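Local coordinates for protein post-proline cleaving enzyme (Rickettsia typhi, PDB 4HVT) that probably cleaves peptides on the carboxyl side of proline, as a serine-type oligopeptidase of the prolyl oligopeptidase family, at residues K57-E62 / N501-K506; L202-N207 / E225-A230; K232-P237 / L281-I286; Y464-K469 / Q552-P557. One frame throughout, in Å; residues are numbered along the deposited sequence.

Contact 1: residues K57-E62 / N501-K506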
loop_
_atom_site.group_PDB
_atom_site.type_symbol
_atom_site.label_atom_id
_atom_site.label_comp_id
_atom_site.label_asym_id
_atom_site.label_seq_id
_atom_site.Cartn_x
_atom_site.Cartn_y
_atom_site.Cartn_z
ATOM N N LYS A 57 -4.790 -20.210 22.291
ATOM C CA LYS A 57 -4.002 -21.367 21.879
ATOM C C LYS A 57 -4.361 -21.782 20.480
ATOM O O LYS A 57 -3.484 -22.078 19.680
ATOM C CB LYS A 57 -4.228 -22.569 22.821
ATOM N N GLN A 58 -5.664 -21.840 20.176
ATOM C CA GLN A 58 -6.142 -22.321 18.871
ATOM C C GLN A 58 -5.817 -21.327 17.727
ATOM O O GLN A 58 -5.278 -21.696 16.674
ATOM C CB GLN A 58 -7.650 -22.554 18.932
ATOM C CG GLN A 58 -8.255 -23.232 17.711
ATOM C CD GLN A 58 -7.558 -24.519 17.272
ATOM O OE1 GLN A 58 -7.065 -25.316 18.086
ATOM N NE2 GLN A 58 -7.561 -24.757 15.970
ATOM N N ILE A 59 -6.180 -20.072 17.955
ATOM C CA ILE A 59 -5.780 -18.941 17.060
ATOM C C ILE A 59 -4.259 -18.951 16.810
ATOM O O ILE A 59 -3.833 -18.945 15.680
ATOM C CB ILE A 59 -6.208 -17.573 17.636
ATOM C CG1 ILE A 59 -7.740 -17.413 17.751
ATOM C CG2 ILE A 59 -5.651 -16.427 16.800
ATOM C CD1 ILE A 59 -8.489 -17.339 16.433
ATOM N N LYS A 60 -3.429 -18.997 17.848
ATOM C CA LYS A 60 -1.976 -19.114 17.621
ATOM C C LYS A 60 -1.612 -20.297 16.700
ATOM O O LYS A 60 -0.844 -20.174 15.748
ATOM C CB LYS A 60 -1.238 -19.229 18.938
ATOM C CG LYS A 60 0.219 -19.636 18.869
ATOM C CD LYS A 60 0.793 -19.594 20.288
ATOM C CE LYS A 60 2.272 -19.277 20.305
ATOM N NZ LYS A 60 3.020 -20.543 20.400
ATOM N N LYS A 61 -2.155 -21.472 16.983
ATOM C CA LYS A 61 -1.864 -22.607 16.114
ATOM C C LYS A 61 -2.203 -22.341 14.642
ATOM O O LYS A 61 -1.387 -22.624 13.737
ATOM C CB LYS A 61 -2.594 -23.880 16.616
ATOM C CG LYS A 61 -2.374 -25.111 15.760
ATOM C CD LYS A 61 -3.381 -26.209 16.109
ATOM C CE LYS A 61 -2.843 -27.606 15.867
ATOM N NZ LYS A 61 -3.596 -28.646 16.626
ATOM N N GLU A 62 -3.392 -21.791 14.419
ATOM C CA GLU A 62 -3.893 -21.596 13.074
ATOM C C GLU A 62 -3.051 -20.577 12.334
ATOM O O GLU A 62 -2.731 -20.785 11.182
ATOM C CB GLU A 62 -5.346 -21.160 13.086
ATOM C CG GLU A 62 -6.252 -22.179 13.716
ATOM C CD GLU A 62 -7.313 -22.661 12.780
ATOM O OE1 GLU A 62 -6.933 -23.108 11.657
ATOM O OE2 GLU A 62 -8.498 -22.605 13.175
ATOM N N ASN A 501 -9.769 -16.134 5.511
ATOM C CA ASN A 501 -10.566 -17.271 5.100
ATOM C C ASN A 501 -10.401 -18.478 6.006
ATOM O O ASN A 501 -11.369 -19.166 6.332
ATOM C CB ASN A 501 -10.219 -17.686 3.656
ATOM C CG ASN A 501 -10.793 -16.725 2.622
ATOM O OD1 ASN A 501 -11.728 -15.969 2.909
ATOM N ND2 ASN A 501 -10.202 -16.697 1.447
ATOM N N GLU A 502 -9.161 -18.755 6.395
ATOM C CA GLU A 502 -8.898 -19.961 7.193
ATOM C C GLU A 502 -9.103 -19.767 8.680
ATOM O O GLU A 502 -9.595 -20.650 9.337
ATOM C CB GLU A 502 -7.492 -20.464 6.954
ATOM C CG GLU A 502 -7.229 -20.848 5.510
ATOM C CD GLU A 502 -6.384 -22.069 5.429
ATOM O OE1 GLU A 502 -6.962 -23.153 5.737
ATOM O OE2 GLU A 502 -5.191 -21.949 5.048
ATOM N N VAL A 503 -8.724 -18.618 9.219
ATOM C CA VAL A 503 -8.857 -18.402 10.648
ATOM C C VAL A 503 -10.253 -17.932 11.020
ATOM O O VAL A 503 -10.762 -18.365 12.038
ATOM C CB VAL A 503 -7.843 -17.431 11.221
ATOM C CG1 VAL A 503 -8.066 -17.334 12.715
ATOM C CG2 VAL A 503 -6.444 -17.935 10.903
ATOM N N TRP A 504 -10.859 -17.082 10.193
ATOM C CA TRP A 504 -12.165 -16.513 10.480
ATOM C C TRP A 504 -13.312 -17.309 9.802
ATOM O O TRP A 504 -14.154 -17.849 10.505
ATOM C CB TRP A 504 -12.183 -15.003 10.150
ATOM C CG TRP A 504 -13.342 -14.260 10.794
ATOM C CD1 TRP A 504 -14.470 -13.859 10.159
ATOM C CD2 TRP A 504 -13.496 -13.906 12.153
ATOM N NE1 TRP A 504 -15.332 -13.296 11.031
ATOM C CE2 TRP A 504 -14.753 -13.278 12.273
ATOM C CE3 TRP A 504 -12.703 -14.055 13.300
ATOM C CZ2 TRP A 504 -15.242 -12.786 13.498
ATOM C CZ3 TRP A 504 -13.189 -13.572 14.514
ATOM C CH2 TRP A 504 -14.456 -12.952 14.597
ATOM N N VAL A 505 -13.325 -17.388 8.467
ATOM C CA VAL A 505 -14.513 -17.843 7.715
ATOM C C VAL A 505 -14.693 -19.352 7.835
ATOM O O VAL A 505 -15.826 -19.843 7.966
ATOM C CB VAL A 505 -14.489 -17.421 6.227
ATOM C CG1 VAL A 505 -15.809 -17.751 5.555
ATOM C CG2 VAL A 505 -14.247 -15.913 6.084
ATOM N N LYS A 506 -13.588 -20.074 7.880
ATOM C CA LYS A 506 -13.629 -21.540 8.113
ATOM C C LYS A 506 -14.155 -21.918 9.487
ATOM O O LYS A 506 -14.631 -23.042 9.705
ATOM C CB LYS A 506 -12.235 -22.145 7.883
ATOM C CG LYS A 506 -12.094 -23.655 8.102
ATOM C CD LYS A 506 -10.700 -24.089 7.663
ATOM C CE LYS A 506 -10.523 -25.603 7.537
ATOM N NZ LYS A 506 -9.213 -25.872 6.862
#
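With CG1 lying anti to the backbone N (chi1 -178°), Val503 spreads its two methyls over helix 57-62, one for each of two partners a turn apart. CG1 meets Ile59, whose own CG1 is anti to the carbonyl carbon and whose bend at chi2 (-68°) brings CD1 to 3.7 Å from Val503 CG1; the two side chains cross at roughly a right angle. CG2 rests 4.0 Å from Glu62 CB, so the glutamate contributes its aliphatic root here. Its carboxylate turns aside at chi2, and OE2 is hydrogen-bonded to Asn507 ND2. Glu62 OE1 passes 4.3 Å from Glu502 O without bonding to it. That carbonyl is buried with no partner, which fits the wide pi-type turn: Lys506 N skips it and bonds to Asn501 O at 2.9 Å. The Glu502 carboxylate is paired with Arg498. Tyr699 and Thr700 of helix 688-706 also touch Ile59, and Ile63 and Ile66 extend the apolar seam along Val503. The helix segments run nearly antiparallel (157°), their axes 10.5 Å apart, a helix-on-helix packing by which the N-terminal helices join the alpha/beta-hydrolase domain, consistent with the prolyl oligopeptidase fold.

Contact 2: residues L202-N207 / E225-A230. With EDO (1,2-ethanediol), chain B.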
loop_
_atom_site.group_PDB
_atom_site.type_symbol
_atom_site.label_atom_id
_atom_site.label_comp_id
_atom_site.label_asym_id
_atom_site.label_seq_id
_atom_site.Cartn_x
_atom_site.Cartn_y
_atom_site.Cartn_z
ATOM N N LEU A 202 18.444 12.066 -1.907
ATOM C CA LEU A 202 19.398 12.016 -0.819
ATOM C C LEU A 202 19.201 13.140 0.208
ATOM O O LEU A 202 19.160 14.322 -0.147
ATOM C CB LEU A 202 20.843 12.126 -1.370
ATOM C CG LEU A 202 21.969 12.324 -0.360
ATOM C CD1 LEU A 202 22.138 11.198 0.601
ATOM C CD2 LEU A 202 23.285 12.516 -1.097
ATOM N N VAL A 203 19.174 12.790 1.492
ATOM C CA VAL A 203 19.223 13.791 2.567
ATOM C C VAL A 203 20.659 13.886 3.017
ATOM O O VAL A 203 21.125 13.104 3.853
ATOM C CB VAL A 203 18.299 13.415 3.734
ATOM C CG1 VAL A 203 18.307 14.488 4.818
ATOM C CG2 VAL A 203 16.879 13.231 3.221
ATOM N N LEU A 204 21.409 14.768 2.369
ATOM C CA LEU A 204 22.845 14.875 2.686
ATOM C C LEU A 204 23.003 15.717 3.947
ATOM O O LEU A 204 23.797 15.384 4.863
ATOM C CB LEU A 204 23.603 15.493 1.519
ATOM C CG LEU A 204 25.115 15.656 1.682
ATOM C CD1 LEU A 204 25.760 14.341 2.039
ATOM C CD2 LEU A 204 25.721 16.246 0.427
ATOM N N HIS A 205 22.277 16.829 3.964
ATOM C CA HIS A 205 22.253 17.764 5.090
ATOM C C HIS A 205 20.899 17.629 5.824
ATOM O O HIS A 205 19.888 17.454 5.203
ATOM C CB HIS A 205 22.486 19.171 4.573
ATOM C CG HIS A 205 23.734 19.300 3.741
ATOM N ND1 HIS A 205 24.997 19.191 4.288
ATOM C CD2 HIS A 205 23.920 19.479 2.407
ATOM C CE1 HIS A 205 25.904 19.335 3.339
ATOM N NE2 HIS A 205 25.280 19.499 2.190
ATOM N N LYS A 206 20.911 17.772 7.148
ATOM C CA LYS A 206 19.715 17.678 8.002
ATOM C C LYS A 206 18.482 18.443 7.512
ATOM O O LYS A 206 17.337 17.978 7.689
ATOM C CB LYS A 206 20.056 18.253 9.424
ATOM N N ASN A 207 18.711 19.611 6.959
ATOM C CA ASN A 207 17.639 20.499 6.536
ATOM C C ASN A 207 17.040 20.206 5.149
ATOM O O ASN A 207 16.113 20.907 4.736
ATOM C CB ASN A 207 18.055 21.964 6.623
ATOM C CG ASN A 207 19.037 22.373 5.548
ATOM O OD1 ASN A 207 19.782 21.555 5.021
ATOM N ND2 ASN A 207 19.051 23.658 5.222
ATOM N N GLU A 225 33.644 8.566 -6.209
ATOM C CA GLU A 225 33.661 9.862 -5.508
ATOM C C GLU A 225 32.953 9.797 -4.169
ATOM O O GLU A 225 31.962 9.123 -4.027
ATOM C CB GLU A 225 32.978 10.929 -6.331
ATOM C CG GLU A 225 33.658 11.157 -7.674
ATOM C CD GLU A 225 33.109 12.347 -8.460
ATOM O OE1 GLU A 225 32.158 13.077 -7.988
ATOM O OE2 GLU A 225 33.656 12.501 -9.591
ATOM N N SER A 226 33.478 10.532 -3.186
ATOM C CA SER A 226 32.806 10.664 -1.898
ATOM C C SER A 226 31.424 11.268 -2.097
ATOM O O SER A 226 31.215 12.069 -2.999
ATOM C CB SER A 226 33.624 11.574 -0.964
ATOM O OG SER A 226 32.996 11.662 0.301
ATOM N N ILE A 227 30.485 10.939 -1.217
ATOM C CA ILE A 227 29.114 11.439 -1.304
ATOM C C ILE A 227 29.069 12.950 -1.084
ATOM O O ILE A 227 28.186 13.641 -1.583
ATOM C CB ILE A 227 28.167 10.726 -0.317
ATOM C CG1 ILE A 227 26.727 10.825 -0.778
ATOM C CG2 ILE A 227 28.230 11.407 1.052
ATOM C CD1 ILE A 227 25.824 9.878 -0.037
ATOM N N GLU A 228 30.064 13.475 -0.401
ATOM C CA GLU A 228 30.258 14.918 -0.294
ATOM C C GLU A 228 30.518 15.627 -1.578
ATOM O O GLU A 228 30.353 16.868 -1.630
ATOM C CB GLU A 228 31.422 15.239 0.670
ATOM C CG GLU A 228 31.046 14.884 2.095
ATOM C CD GLU A 228 31.314 13.431 2.494
ATOM O OE1 GLU A 228 31.749 12.670 1.586
ATOM O OE2 GLU A 228 31.201 13.100 3.727
ATOM N N LYS A 229 30.934 14.891 -2.592
ATOM C CA LYS A 229 31.145 15.435 -3.913
ATOM C C LYS A 229 29.931 15.355 -4.836
ATOM O O LYS A 229 29.938 15.898 -5.963
ATOM C CB LYS A 229 32.364 14.765 -4.524
ATOM C CG LYS A 229 33.652 15.136 -3.787
ATOM C CD LYS A 229 34.883 14.711 -4.598
ATOM C CE LYS A 229 36.145 15.307 -4.021
ATOM N NZ LYS A 229 37.317 14.412 -4.240
ATOM N N ALA A 230 28.873 14.693 -4.385
ATOM C CA ALA A 230 27.689 14.532 -5.218
ATOM C C ALA A 230 27.066 15.871 -5.491
ATOM O O ALA A 230 27.029 16.738 -4.615
ATOM C CB ALA A 230 26.691 13.583 -4.569
HETATM C C1 EDO B . 30.491 4.465 -5.177
HETATM O O1 EDO B . 31.754 4.187 -5.819
HETATM C C2 EDO B . 30.324 5.984 -5.086
HETATM O O2 EDO B . 31.311 6.436 -4.145
#
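Ile227 meets both Leu202 and Leu204, and its side chain divides between them straight from CB. The CG2 branch sits between the backbone N and the carbonyl carbon and faces Leu204, whose CD1 lies 4.0 Å from Ile227 CG2 as the two side chains slide past each other in opposite directions. The other branch leaves CB anti to the backbone N (chi1 -157°). Its CG1 comes within 3.8 Å of Leu202 CD2, and the extended chi2 (166°) carries CD1 onward to the fork of the leucine, 3.8 Å from Leu202 CD2 and 4.0 Å from Leu202 CD1, a tip-to-tip meeting. Leu204 CD2 looks instead toward the backbone, 4.1 Å from Ile227 O. On its far flank Leu204 CG stands over a face of the neighbouring His205 ring, offset toward the rim.

Ile227 opens a short 3-10 turn, in which Lys229 N bonds to Ser226 O at 2.9 Å. Tyr219 touches both leucines, while Trp221 and Pro175 pack on Ile227. Nearby, an ethanediol, probably from the crystallisation liquor, donates through O2 to Glu225 O. The contact joins two connections of one four-stranded antiparallel meander, those following strands 197-200 and 217-222, and so belongs within a single blade of the N-terminal beta-propeller.

Contact 3: residues K232-P237 / L281-I286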
loop_
_atom_site.group_PDB
_atom_site.type_symbol
_atom_site.label_atom_id
_atom_site.label_comp_id
_atom_site.label_asym_id
_atom_site.label_seq_id
_atom_site.Cartn_x
_atom_site.Cartn_y
_atom_site.Cartn_z
ATOM N N LYS A 232 24.066 18.330 -6.297
ATOM C CA LYS A 232 22.637 18.596 -6.178
ATOM C C LYS A 232 22.086 19.050 -7.528
ATOM O O LYS A 232 22.614 20.011 -8.124
ATOM C CB LYS A 232 22.337 19.660 -5.114
ATOM C CG LYS A 232 20.829 19.850 -4.973
ATOM C CD LYS A 232 20.436 20.755 -3.837
ATOM C CE LYS A 232 20.542 20.114 -2.533
ATOM N NZ LYS A 232 19.962 21.087 -1.524
ATOM N N LEU A 233 21.027 18.405 -8.000
ATOM C CA LEU A 233 20.401 18.798 -9.264
ATOM C C LEU A 233 19.074 19.495 -9.136
ATOM O O LEU A 233 18.633 20.183 -10.101
ATOM C CB LEU A 233 20.176 17.582 -10.146
ATOM C CG LEU A 233 21.440 16.864 -10.599
ATOM C CD1 LEU A 233 21.054 15.809 -11.597
ATOM C CD2 LEU A 233 22.500 17.806 -11.189
ATOM N N PHE A 234 18.380 19.305 -8.012
ATOM C CA PHE A 234 17.007 19.772 -7.936
ATOM C C PHE A 234 16.627 19.859 -6.473
ATOM O O PHE A 234 17.083 19.038 -5.699
ATOM C CB PHE A 234 16.034 18.865 -8.702
ATOM C CG PHE A 234 14.722 19.535 -8.961
ATOM C CD1 PHE A 234 14.660 20.667 -9.786
ATOM C CD2 PHE A 234 13.573 19.144 -8.267
ATOM C CE1 PHE A 234 13.444 21.369 -9.975
ATOM C CE2 PHE A 234 12.383 19.807 -8.444
ATOM C CZ PHE A 234 12.301 20.916 -9.294
ATOM N N GLU A 235 15.848 20.897 -6.123
ATOM C CA GLU A 235 15.325 21.043 -4.766
ATOM C C GLU A 235 13.918 21.578 -4.821
ATOM O O GLU A 235 13.600 22.438 -5.667
ATOM C CB GLU A 235 16.206 21.949 -3.910
ATOM C CG GLU A 235 15.734 22.081 -2.480
ATOM C CD GLU A 235 16.511 23.152 -1.697
ATOM O OE1 GLU A 235 17.745 23.195 -1.811
ATOM O OE2 GLU A 235 15.871 23.937 -0.972
ATOM N N VAL A 236 13.020 21.027 -4.005
ATOM C CA VAL A 236 11.671 21.604 -3.923
ATOM C C VAL A 236 11.491 22.465 -2.667
ATOM O O VAL A 236 12.168 22.273 -1.639
ATOM C CB VAL A 236 10.567 20.505 -3.938
ATOM C CG1 VAL A 236 10.559 19.715 -5.240
ATOM C CG2 VAL A 236 10.702 19.590 -2.754
ATOM N N PRO A 237 10.518 23.409 -2.709
ATOM C CA PRO A 237 10.206 24.153 -1.491
ATOM C C PRO A 237 9.757 23.265 -0.330
ATOM O O PRO A 237 9.201 22.175 -0.518
ATOM C CB PRO A 237 9.037 25.079 -1.936
ATOM C CG PRO A 237 9.173 25.194 -3.418
ATOM C CD PRO A 237 9.649 23.806 -3.817
ATOM N N LEU A 281 23.580 18.860 -18.634
ATOM C CA LEU A 281 22.245 18.345 -18.305
ATOM C C LEU A 281 21.148 19.322 -18.743
ATOM O O LEU A 281 21.369 20.549 -18.818
ATOM C CB LEU A 281 22.174 18.039 -16.815
ATOM C CG LEU A 281 23.199 17.069 -16.248
ATOM C CD1 LEU A 281 23.092 16.998 -14.734
ATOM C CD2 LEU A 281 22.951 15.702 -16.908
ATOM N N LYS A 282 19.959 18.793 -19.054
ATOM C CA LYS A 282 18.841 19.592 -19.494
ATOM C C LYS A 282 17.630 19.222 -18.669
ATOM O O LYS A 282 17.324 18.019 -18.524
ATOM C CB LYS A 282 18.528 19.322 -20.984
ATOM C CG LYS A 282 17.923 20.556 -21.661
ATOM C CD LYS A 282 17.554 20.338 -23.168
ATOM C CE LYS A 282 17.905 18.984 -23.757
ATOM N NZ LYS A 282 17.591 18.939 -25.228
ATOM N N LEU A 283 16.970 20.218 -18.099
ATOM C CA LEU A 283 15.783 19.991 -17.302
ATOM C C LEU A 283 14.643 20.810 -17.906
ATOM O O LEU A 283 14.717 22.067 -17.981
ATOM C CB LEU A 283 16.031 20.453 -15.875
ATOM C CG LEU A 283 14.909 20.322 -14.871
ATOM C CD1 LEU A 283 14.686 18.867 -14.468
ATOM C CD2 LEU A 283 15.283 21.099 -13.620
ATOM N N GLN A 284 13.594 20.091 -18.324
ATOM C CA GLN A 284 12.507 20.704 -19.053
ATOM C C GLN A 284 11.154 20.327 -18.451
ATOM O O GLN A 284 10.905 19.173 -18.203
ATOM C CB GLN A 284 12.554 20.344 -20.499
ATOM C CG GLN A 284 13.758 20.942 -21.209
ATOM C CD GLN A 284 13.823 20.430 -22.630
ATOM O OE1 GLN A 284 14.195 19.254 -22.895
ATOM N NE2 GLN A 284 13.376 21.267 -23.557
ATOM N N LYS A 285 10.345 21.353 -18.217
ATOM C CA LYS A 285 9.080 21.201 -17.514
ATOM C C LYS A 285 8.034 20.548 -18.390
ATOM O O LYS A 285 7.859 20.914 -19.553
ATOM C CB LYS A 285 8.566 22.580 -17.029
ATOM C CG LYS A 285 7.433 22.496 -16.013
ATOM C CD LYS A 285 7.032 23.941 -15.587
ATOM C CE LYS A 285 6.489 23.977 -14.179
ATOM N NZ LYS A 285 5.384 22.987 -14.031
ATOM N N ILE A 286 7.386 19.509 -17.849
ATOM C CA ILE A 286 6.308 18.799 -18.541
ATOM C C ILE A 286 5.010 19.627 -18.457
ATOM O O ILE A 286 4.651 20.142 -17.383
ATOM C CB ILE A 286 6.112 17.390 -17.926
ATOM C CG1 ILE A 286 7.252 16.501 -18.353
ATOM C CG2 ILE A 286 4.766 16.799 -18.315
ATOM C CD1 ILE A 286 7.337 15.239 -17.572
#
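Two neighbouring blades of the beta-propeller meet here through their outermost strands and the residue just before one of them; Leu233 and Phe234 from one blade and Leu281 and Leu283 from the other make the junction. Leu281 CD1 lodges at the fork of Leu233, 3.7 Å from Leu233 CD2 and 3.9 Å from Leu233 CD1, the side chains crossing at about a right angle. Phe234 swings its ring out anti to the backbone N (chi1 -163°), and Leu283 CD2 approaches the ring obliquely, 3.9 Å from Phe234 CD1 and 4.1 Å from Phe234 CE1. That two consecutive residues of one strand should both serve the junction is explained by a classic beta bulge: Leu233 and Phe234 together face Leu218 of strand 217-222, and both send CB toward the next blade. Leu281 and Leu283, two apart in segment 281-286, need no such irregularity. Tyr272 of strand 269-275 also meets the Phe234 ring, with the planes at about 55°, and Leu274 touches Leu233. Within segment 232-237, Lys232 NZ forms a salt bridge with Glu235 OE1 at 3.1 Å, reaching it on the anti side and 35° out of the carboxylate plane; Glu208 is a second anionic partner of the lysine.

Contact 4: residues Y464-K469 / Q552-P557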
loop_
_atom_site.group_PDB
_atom_site.type_symbol
_atom_site.label_atom_id
_atom_site.label_comp_id
_atom_site.label_asym_id
_atom_site.label_seq_id
_atom_site.Cartn_x
_atom_site.Cartn_y
_atom_site.Cartn_z
ATOM N N TYR A 464 -20.485 -3.795 -1.511
ATOM C CA TYR A 464 -19.759 -4.548 -0.536
ATOM C C TYR A 464 -19.701 -6.034 -0.918
ATOM O O TYR A 464 -20.553 -6.540 -1.656
ATOM C CB TYR A 464 -20.317 -4.374 0.886
ATOM C CG TYR A 464 -21.710 -4.889 1.189
ATOM C CD1 TYR A 464 -22.847 -4.098 0.939
ATOM C CD2 TYR A 464 -21.894 -6.106 1.779
ATOM C CE1 TYR A 464 -24.140 -4.523 1.265
ATOM C CE2 TYR A 464 -23.169 -6.533 2.114
ATOM C CZ TYR A 464 -24.294 -5.742 1.874
ATOM O OH TYR A 464 -25.557 -6.280 2.198
ATOM N N PHE A 465 -18.659 -6.675 -0.421
ATOM C CA PHE A 465 -18.343 -8.077 -0.624
ATOM C C PHE A 465 -18.544 -8.871 0.660
ATOM O O PHE A 465 -17.985 -8.545 1.738
ATOM C CB PHE A 465 -16.952 -8.229 -1.186
ATOM C CG PHE A 465 -16.838 -7.677 -2.563
ATOM C CD1 PHE A 465 -17.112 -8.456 -3.667
ATOM C CD2 PHE A 465 -16.516 -6.351 -2.755
ATOM C CE1 PHE A 465 -17.035 -7.921 -4.965
ATOM C CE2 PHE A 465 -16.476 -5.791 -3.996
ATOM C CZ PHE A 465 -16.679 -6.581 -5.140
ATOM N N LEU A 466 -19.384 -9.892 0.543
ATOM C CA LEU A 466 -19.783 -10.692 1.656
ATOM C C LEU A 466 -19.278 -12.134 1.422
ATOM O O LEU A 466 -19.562 -12.717 0.362
ATOM C CB LEU A 466 -21.301 -10.696 1.707
ATOM C CG LEU A 466 -21.939 -11.652 2.689
ATOM C CD1 LEU A 466 -21.654 -11.347 4.156
ATOM C CD2 LEU A 466 -23.455 -11.673 2.442
ATOM N N VAL A 467 -18.529 -12.694 2.378
ATOM C CA VAL A 467 -17.997 -14.062 2.289
ATOM C C VAL A 467 -18.411 -14.829 3.553
ATOM O O VAL A 467 -18.264 -14.334 4.687
ATOM C CB VAL A 467 -16.462 -14.087 2.195
ATOM C CG1 VAL A 467 -15.900 -15.514 2.268
ATOM C CG2 VAL A 467 -16.038 -13.460 0.890
ATOM N N TYR A 468 -18.954 -16.027 3.366
ATOM C CA TYR A 468 -19.398 -16.831 4.496
ATOM C C TYR A 468 -19.272 -18.311 4.170
ATOM O O TYR A 468 -19.060 -18.732 3.005
ATOM C CB TYR A 468 -20.842 -16.491 4.956
ATOM C CG TYR A 468 -21.924 -16.647 3.918
ATOM C CD1 TYR A 468 -22.307 -15.583 3.088
ATOM C CD2 TYR A 468 -22.603 -17.848 3.792
ATOM C CE1 TYR A 468 -23.339 -15.746 2.157
ATOM C CE2 TYR A 468 -23.611 -18.001 2.869
ATOM C CZ TYR A 468 -23.985 -16.939 2.072
ATOM O OH TYR A 468 -24.974 -17.172 1.125
ATOM N N LYS A 469 -19.362 -19.101 5.221
ATOM C CA LYS A 469 -19.299 -20.567 5.045
ATOM C C LYS A 469 -20.693 -21.133 4.734
ATOM O O LYS A 469 -21.664 -20.769 5.368
ATOM C CB LYS A 469 -18.705 -21.179 6.310
ATOM C CG LYS A 469 -18.198 -22.603 6.136
ATOM C CD LYS A 469 -17.662 -23.138 7.461
ATOM C CE LYS A 469 -17.116 -24.559 7.357
ATOM N NZ LYS A 469 -16.154 -24.873 8.463
ATOM N N GLN A 552 -30.540 -7.639 7.346
ATOM C CA GLN A 552 -30.631 -8.931 6.694
ATOM C C GLN A 552 -30.342 -10.116 7.577
ATOM O O GLN A 552 -30.256 -11.211 7.055
ATOM C CB GLN A 552 -29.673 -8.992 5.553
ATOM C CG GLN A 552 -30.065 -7.977 4.545
ATOM C CD GLN A 552 -29.434 -8.272 3.249
ATOM O OE1 GLN A 552 -28.270 -8.660 3.187
ATOM N NE2 GLN A 552 -30.192 -8.090 2.180
ATOM N N ASN A 553 -30.205 -9.894 8.883
ATOM C CA ASN A 553 -29.895 -10.928 9.845
ATOM C C ASN A 553 -28.689 -11.798 9.557
ATOM O O ASN A 553 -28.638 -12.991 9.898
ATOM C CB ASN A 553 -31.138 -11.794 10.116
ATOM C CG ASN A 553 -32.089 -11.089 11.056
ATOM O OD1 ASN A 553 -31.850 -11.015 12.273
ATOM N ND2 ASN A 553 -33.152 -10.523 10.500
ATOM N N ILE A 554 -27.691 -11.158 8.964
ATOM C CA ILE A 554 -26.385 -11.733 8.899
ATOM C C ILE A 554 -25.777 -11.660 10.286
ATOM O O ILE A 554 -25.170 -12.619 10.746
ATOM C CB ILE A 554 -25.525 -11.021 7.836
ATOM C CG1 ILE A 554 -26.138 -11.302 6.459
ATOM C CG2 ILE A 554 -24.070 -11.486 7.923
ATOM C CD1 ILE A 554 -25.678 -10.375 5.385
ATOM N N THR A 555 -25.904 -10.503 10.937
ATOM C CA THR A 555 -25.289 -10.309 12.241
ATOM C C THR A 555 -26.148 -9.339 13.044
ATOM O O THR A 555 -27.258 -8.975 12.607
ATOM C CB THR A 555 -23.825 -9.824 12.080
ATOM O OG1 THR A 555 -23.099 -9.940 13.313
ATOM C CG2 THR A 555 -23.778 -8.423 11.571
ATOM N N SER A 556 -25.655 -8.997 14.230
ATOM C CA SER A 556 -26.266 -8.034 15.113
ATOM C C SER A 556 -25.114 -7.300 15.844
ATOM O O SER A 556 -23.949 -7.761 15.815
ATOM C CB SER A 556 -27.231 -8.735 16.077
ATOM O OG SER A 556 -26.567 -9.661 16.913
ATOM N N PRO A 557 -25.403 -6.154 16.461
ATOM C CA PRO A 557 -24.324 -5.358 17.045
ATOM C C PRO A 557 -23.377 -6.130 17.945
ATOM O O PRO A 557 -22.160 -5.957 17.867
ATOM C CB PRO A 557 -25.079 -4.309 17.862
ATOM C CG PRO A 557 -26.286 -4.070 17.041
ATOM C CD PRO A 557 -26.686 -5.436 16.542
#
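The backbone of Ile554, the residue that meets Leu466 across this contact, is held twice: its N bonds to Leu549 O, and its O accepts a hydrogen bond from Asn478 ND2. The CB of Ile554 points toward strand 461-469. CG1 leaves beside the backbone N (chi1 -66°), and the extended second torsion takes CD1 to 3.9 Å from Leu466 CD2, the two side chains reaching tip to tip. Leu466 CG also lies at the edge of the Tyr468 ring, in its plane. Val510 touches both Leu466 and Ile554.

The bond to Leu549 O is part of a Schellman motif that ends helix 536-551, with Asn553, at positive phi, as its C-prime residue. This helix belongs to the beta-alpha-beta crossover between the parallel strands 510-514 and 560-565 of the alpha/beta-hydrolase sheet, and the contact sets the loop that follows the helix against strand 461-469, which lies next to 510-514. Strand 560-565 probably leads to the nucleophile elbow of the fold.

At the other end of the contact Tyr464 holds its ring between the backbone N and the carbonyl carbon (chi1 65°), which aims the hydroxyl at Gln552. Tyr464 OH stops 3.7 Å from Gln552 OE1, with no hydrogen bond formed and the ring and amide planes 68° apart. Val545 and Glu548 of the helix touch the same tyrosine, and Lys452 packs against both Tyr464 and Gln552.

The four contacts form two pairs on opposite sides of the chain's centre, one in each domain. Contacts 2 and 3, with centres about 17 Å apart, follow each other in the propeller: the first lies inside the blade built of strands 190-192 to 231-235, the second joins its outer strand to the next blade. Contacts 1 and 4, about 19 Å apart, belong to the hydrolase side; their segments alternate along the chain, and they touch directly, Lys469 NZ lying 2.7 Å from Lys506 O, a probable hydrogen bond. Contact 1 closes a loop of 438 residues that encloses contacts 2 and 3, so the chain, having passed through the propeller, returns to pack beside its own N-terminal helices.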